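Local coordinates for protein inositol-3-phosphate synthase (Caenorhabditis elegans, PDB 1VKO) that belongs to the myo-inositol-phosphate synthase family, which has a Rossmann-type fold, and binds nicotinamide-adenine-dinucleotide, at residues P190-F202 with A211-H223. Sequence-based numbering, arbitrary orientation.
Sequences PIVPLPSIYYPDF and ANNVIPGDNKLEH. With NAD (nicotinamide-adenine-dinucleotide), chain G.
N213 lies across P195, its amide oxygen OD1 3.6 Å from P195 CB, while ND2 turns the other way and donates to P193 O at 3.0 Å. With CG anti to the backbone N (chi1 -159°), the amide reaches back along the P193-P195 backbone; P193 O lies close to the amide plane, but ND2 sits well above the plane of that carbonyl. The same nitrogen also donates to D160 O, so two backbone carbonyls grip it. S196 forms a single parallel-type bridge with V214: S196 N donates to N213 O, and I215 N to S196 O at 2.9 Å. The S196 hydroxyl binds NAD, OG donating to N1A at 3.0 Å, with a weak bond from N6A to I197 O beside it. Y198 takes A211 CB over one ring face, a CH-pi contact, and P200 CG covers the opposite face. At the far end Y199 OH shares a 2.9 Å hydrogen bond with H223 ND1 at the imidazole edge, the two rings inclined at 39°; NE2 of H223 donates to P216 O, which fixes the ring's rotation. K220 extends past the Y199 ring, its NZ held by E276 O and V279 O. Segment 211-223 runs into helix 220-238, whose I227 and H226 touch I197 and I215; L194 and S196 rest on W159 of strand 154-159, and F285 and I284 of helix 281-291 meet S196 and I197.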
# COMPACT_ATOMS: atom_id res chain seq x y z
N PRO A 190 36.74 22.81 2.27
CA PRO A 190 37.53 23.69 1.39
C PRO A 190 36.87 23.94 0.03
O PRO A 190 37.28 24.86 -0.65
CB PRO A 190 38.83 22.90 1.18
CG PRO A 190 38.95 22.09 2.38
CD PRO A 190 37.55 21.65 2.70
N ILE A 191 35.90 23.13 -0.37
CA ILE A 191 35.35 23.27 -1.72
C ILE A 191 34.19 24.26 -1.78
O ILE A 191 33.15 24.06 -1.18
CB ILE A 191 34.95 21.92 -2.34
CG1 ILE A 191 36.01 20.85 -2.06
CG2 ILE A 191 34.76 22.07 -3.85
CD1 ILE A 191 35.54 19.43 -2.41
N VAL A 192 34.41 25.37 -2.47
CA VAL A 192 33.39 26.37 -2.68
C VAL A 192 33.20 26.46 -4.19
O VAL A 192 34.17 26.74 -4.90
CB VAL A 192 33.82 27.74 -2.12
CG1 VAL A 192 32.82 28.81 -2.55
CG2 VAL A 192 33.90 27.68 -0.59
N PRO A 193 31.99 26.22 -4.68
CA PRO A 193 31.73 26.22 -6.12
C PRO A 193 32.00 27.57 -6.76
O PRO A 193 31.83 28.59 -6.11
CB PRO A 193 30.24 25.92 -6.21
CG PRO A 193 29.92 25.22 -4.93
CD PRO A 193 30.76 25.91 -3.91
N LEU A 194 32.42 27.55 -8.02
CA LEU A 194 32.57 28.77 -8.83
C LEU A 194 31.21 29.47 -9.00
O LEU A 194 30.17 28.85 -8.89
CB LEU A 194 33.22 28.44 -10.19
CG LEU A 194 34.50 27.58 -10.17
CD1 LEU A 194 34.89 27.14 -11.55
CD2 LEU A 194 35.64 28.32 -9.54
N PRO A 195 31.20 30.79 -9.18
CA PRO A 195 29.95 31.49 -9.47
C PRO A 195 29.38 31.10 -10.81
O PRO A 195 30.12 30.71 -11.71
CB PRO A 195 30.33 32.97 -9.42
CG PRO A 195 31.80 33.01 -9.49
CD PRO A 195 32.35 31.70 -9.03
N SER A 196 28.05 31.12 -10.92
CA SER A 196 27.41 30.65 -12.13
C SER A 196 26.59 31.73 -12.80
O SER A 196 26.48 32.85 -12.30
CB SER A 196 26.49 29.46 -11.84
OG SER A 196 26.48 28.58 -12.96
N ILE A 197 25.99 31.36 -13.92
CA ILE A 197 25.07 32.21 -14.66
C ILE A 197 23.77 32.06 -13.91
O ILE A 197 23.38 30.94 -13.60
CB ILE A 197 24.95 31.64 -16.08
CG1 ILE A 197 26.31 31.60 -16.74
CG2 ILE A 197 23.98 32.44 -16.95
CD1 ILE A 197 26.30 30.84 -18.04
N TYR A 198 23.09 33.17 -13.63
CA TYR A 198 21.76 33.14 -13.01
C TYR A 198 20.80 33.98 -13.84
O TYR A 198 20.92 35.19 -13.84
CB TYR A 198 21.87 33.68 -11.58
CG TYR A 198 20.55 33.82 -10.83
CD1 TYR A 198 19.57 32.83 -10.90
CD2 TYR A 198 20.28 34.94 -10.06
CE1 TYR A 198 18.38 32.96 -10.24
CE2 TYR A 198 19.08 35.06 -9.38
CZ TYR A 198 18.15 34.06 -9.47
OH TYR A 198 16.94 34.15 -8.83
N TYR A 199 19.84 33.37 -14.54
CA TYR A 199 18.80 34.16 -15.21
C TYR A 199 17.46 33.87 -14.52
O TYR A 199 16.80 32.86 -14.84
CB TYR A 199 18.74 33.88 -16.73
CG TYR A 199 20.04 34.08 -17.52
CD1 TYR A 199 21.05 34.94 -17.07
CD2 TYR A 199 20.23 33.43 -18.72
CE1 TYR A 199 22.21 35.12 -17.80
CE2 TYR A 199 21.40 33.59 -19.45
CZ TYR A 199 22.39 34.43 -18.99
OH TYR A 199 23.56 34.59 -19.73
N PRO A 200 17.04 34.72 -13.59
CA PRO A 200 15.96 34.37 -12.64
C PRO A 200 14.75 33.72 -13.33
O PRO A 200 14.16 32.77 -12.82
CB PRO A 200 15.58 35.73 -12.06
CG PRO A 200 16.86 36.53 -12.13
CD PRO A 200 17.53 36.10 -13.39
N ASP A 201 14.44 34.24 -14.51
CA ASP A 201 13.31 33.83 -15.35
C ASP A 201 13.29 32.37 -15.87
O ASP A 201 12.22 31.88 -16.34
CB ASP A 201 13.15 34.85 -16.50
CG ASP A 201 14.52 35.51 -16.95
OD1 ASP A 201 15.37 35.91 -16.08
OD2 ASP A 201 14.83 35.68 -18.17
N PHE A 202 14.41 31.65 -15.79
CA PHE A 202 14.46 30.24 -16.22
C PHE A 202 14.25 29.19 -15.12
O PHE A 202 14.14 28.02 -15.43
CB PHE A 202 15.73 29.90 -17.06
CG PHE A 202 15.72 30.49 -18.47
CD1 PHE A 202 16.11 31.79 -18.70
CD2 PHE A 202 15.30 29.74 -19.56
CE1 PHE A 202 16.06 32.37 -19.98
CE2 PHE A 202 15.27 30.30 -20.84
CZ PHE A 202 15.66 31.60 -21.04
N ALA A 211 20.67 32.75 -4.32
CA ALA A 211 21.60 33.10 -5.38
C ALA A 211 22.50 34.27 -4.98
O ALA A 211 22.13 35.43 -5.17
CB ALA A 211 20.82 33.41 -6.65
N ASN A 212 23.67 33.94 -4.40
CA ASN A 212 24.61 34.93 -3.95
C ASN A 212 26.02 34.73 -4.54
O ASN A 212 26.98 35.31 -4.06
CB ASN A 212 24.66 34.91 -2.42
CG ASN A 212 25.49 33.75 -1.85
OD1 ASN A 212 25.89 32.82 -2.55
ND2 ASN A 212 25.77 33.83 -0.56
N ASN A 213 26.11 33.89 -5.57
CA ASN A 213 27.37 33.49 -6.22
C ASN A 213 27.14 33.54 -7.74
O ASN A 213 27.17 32.51 -8.40
CB ASN A 213 27.71 32.06 -5.78
CG ASN A 213 29.17 31.70 -5.94
OD1 ASN A 213 30.05 32.55 -5.84
ND2 ASN A 213 29.45 30.41 -6.18
N VAL A 214 26.89 34.73 -8.29
CA VAL A 214 26.61 34.87 -9.73
C VAL A 214 27.57 35.74 -10.53
O VAL A 214 28.04 36.77 -10.04
CB VAL A 214 25.10 35.26 -10.02
CG1 VAL A 214 24.17 34.82 -8.89
CG2 VAL A 214 24.92 36.71 -10.33
N ILE A 215 27.85 35.32 -11.76
CA ILE A 215 28.68 36.08 -12.71
C ILE A 215 27.99 37.44 -12.95
O ILE A 215 26.82 37.44 -13.30
CB ILE A 215 28.79 35.33 -14.10
CG1 ILE A 215 29.08 33.82 -13.99
CG2 ILE A 215 29.78 36.02 -15.03
CD1 ILE A 215 30.30 33.48 -13.28
N PRO A 216 28.68 38.57 -12.79
CA PRO A 216 28.06 39.90 -13.02
C PRO A 216 27.56 40.11 -14.47
O PRO A 216 27.90 39.33 -15.35
CB PRO A 216 29.20 40.86 -12.70
CG PRO A 216 30.14 40.10 -11.82
CD PRO A 216 30.09 38.70 -12.37
N GLY A 217 26.73 41.13 -14.69
CA GLY A 217 26.31 41.53 -16.04
C GLY A 217 25.16 40.77 -16.68
O GLY A 217 24.76 39.72 -16.17
N ASP A 218 24.66 41.29 -17.81
CA ASP A 218 23.56 40.64 -18.59
C ASP A 218 23.95 40.34 -20.03
O ASP A 218 23.08 40.07 -20.85
CB ASP A 218 22.33 41.53 -18.64
CG ASP A 218 21.88 41.97 -17.26
OD1 ASP A 218 21.50 41.09 -16.43
OD2 ASP A 218 21.88 43.18 -16.92
N ASN A 219 25.24 40.44 -20.33
CA ASN A 219 25.76 40.10 -21.64
C ASN A 219 26.06 38.61 -21.63
O ASN A 219 26.97 38.17 -20.92
CB ASN A 219 27.03 40.91 -21.93
CG ASN A 219 27.54 40.76 -23.38
OD1 ASN A 219 27.62 39.66 -23.94
ND2 ASN A 219 27.93 41.89 -23.97
N LYS A 220 25.29 37.86 -22.42
CA LYS A 220 25.33 36.40 -22.44
C LYS A 220 26.58 35.85 -23.12
O LYS A 220 26.99 34.70 -22.86
CB LYS A 220 24.05 35.80 -23.09
CG LYS A 220 22.78 36.23 -22.38
CD LYS A 220 21.48 35.53 -22.82
CE LYS A 220 20.29 35.99 -21.96
NZ LYS A 220 19.06 35.16 -22.21
N LEU A 221 27.15 36.66 -24.02
CA LEU A 221 28.40 36.27 -24.70
C LEU A 221 29.60 36.43 -23.78
O LEU A 221 30.53 35.61 -23.81
CB LEU A 221 28.62 37.06 -26.01
CG LEU A 221 29.97 36.81 -26.71
CD1 LEU A 221 30.01 35.42 -27.37
CD2 LEU A 221 30.26 37.89 -27.75
N GLU A 222 29.59 37.46 -22.93
CA GLU A 222 30.59 37.53 -21.88
C GLU A 222 30.43 36.36 -20.94
O GLU A 222 31.42 35.76 -20.53
CB GLU A 222 30.48 38.80 -21.11
CG GLU A 222 31.04 40.01 -21.83
CD GLU A 222 31.67 40.96 -20.85
OE1 GLU A 222 30.97 41.26 -19.83
OE2 GLU A 222 32.84 41.37 -21.07
N HIS A 223 29.18 35.98 -20.64
CA HIS A 223 28.93 34.79 -19.83
C HIS A 223 29.50 33.55 -20.46
O HIS A 223 30.20 32.78 -19.79
CB HIS A 223 27.47 34.63 -19.47
CG HIS A 223 26.98 35.72 -18.57
ND1 HIS A 223 25.67 36.14 -18.55
CD2 HIS A 223 27.64 36.49 -17.68
CE1 HIS A 223 25.54 37.14 -17.69
NE2 HIS A 223 26.73 37.37 -17.15
PA NAD G . 19.16 20.75 -5.45
O1A NAD G . 18.37 21.95 -5.24
O2A NAD G . 19.57 20.22 -4.13
O5B NAD G . 20.37 21.13 -6.39
C5B NAD G . 20.29 22.25 -7.23
C4B NAD G . 21.54 23.08 -7.00
O4B NAD G . 21.83 23.78 -8.19
C3B NAD G . 21.35 24.11 -5.93
O3B NAD G . 22.61 24.19 -5.29
C2B NAD G . 21.17 25.42 -6.64
O2B NAD G . 21.97 26.35 -5.91
C1B NAD G . 21.87 25.16 -7.97
N9A NAD G . 21.50 25.94 -9.18
C8A NAD G . 20.28 26.40 -9.59
N7A NAD G . 20.46 27.09 -10.74
C5A NAD G . 21.76 27.10 -11.09
C6A NAD G . 22.48 27.68 -12.15
N6A NAD G . 21.93 28.46 -13.09
N1A NAD G . 23.84 27.50 -12.18
C2A NAD G . 24.48 26.81 -11.20
N3A NAD G . 23.77 26.29 -10.17
C4A NAD G . 22.42 26.41 -10.10
O3 NAD G . 18.36 19.64 -6.31
PN NAD G . 18.98 18.18 -6.52
O1N NAD G . 20.45 18.31 -6.37
O2N NAD G . 18.25 17.27 -5.64
O5D NAD G . 18.78 17.83 -8.09
C5D NAD G . 19.12 18.77 -9.10
C4D NAD G . 18.41 18.53 -10.44
O4D NAD G . 18.48 17.17 -10.81
C3D NAD G . 16.92 18.90 -10.44
O3D NAD G . 16.61 19.53 -11.66
C2D NAD G . 16.23 17.56 -10.51
O2D NAD G . 14.98 17.55 -11.18
C1D NAD G . 17.22 16.76 -11.30
N1N NAD G . 16.87 15.36 -11.07
C2N NAD G . 16.93 14.84 -9.82
C3N NAD G . 16.57 13.53 -9.63
C7N NAD G . 17.01 12.91 -8.36
O7N NAD G . 17.66 13.79 -7.46
N7N NAD G . 16.81 11.60 -8.14
C4N NAD G . 16.15 12.72 -10.71
C5N NAD G . 16.07 13.28 -11.97
C6N NAD G . 16.43 14.63 -12.14
O HOH W 1 24.71 35.69 -14.17
O HOH W 2 17.51 36.24 -20.12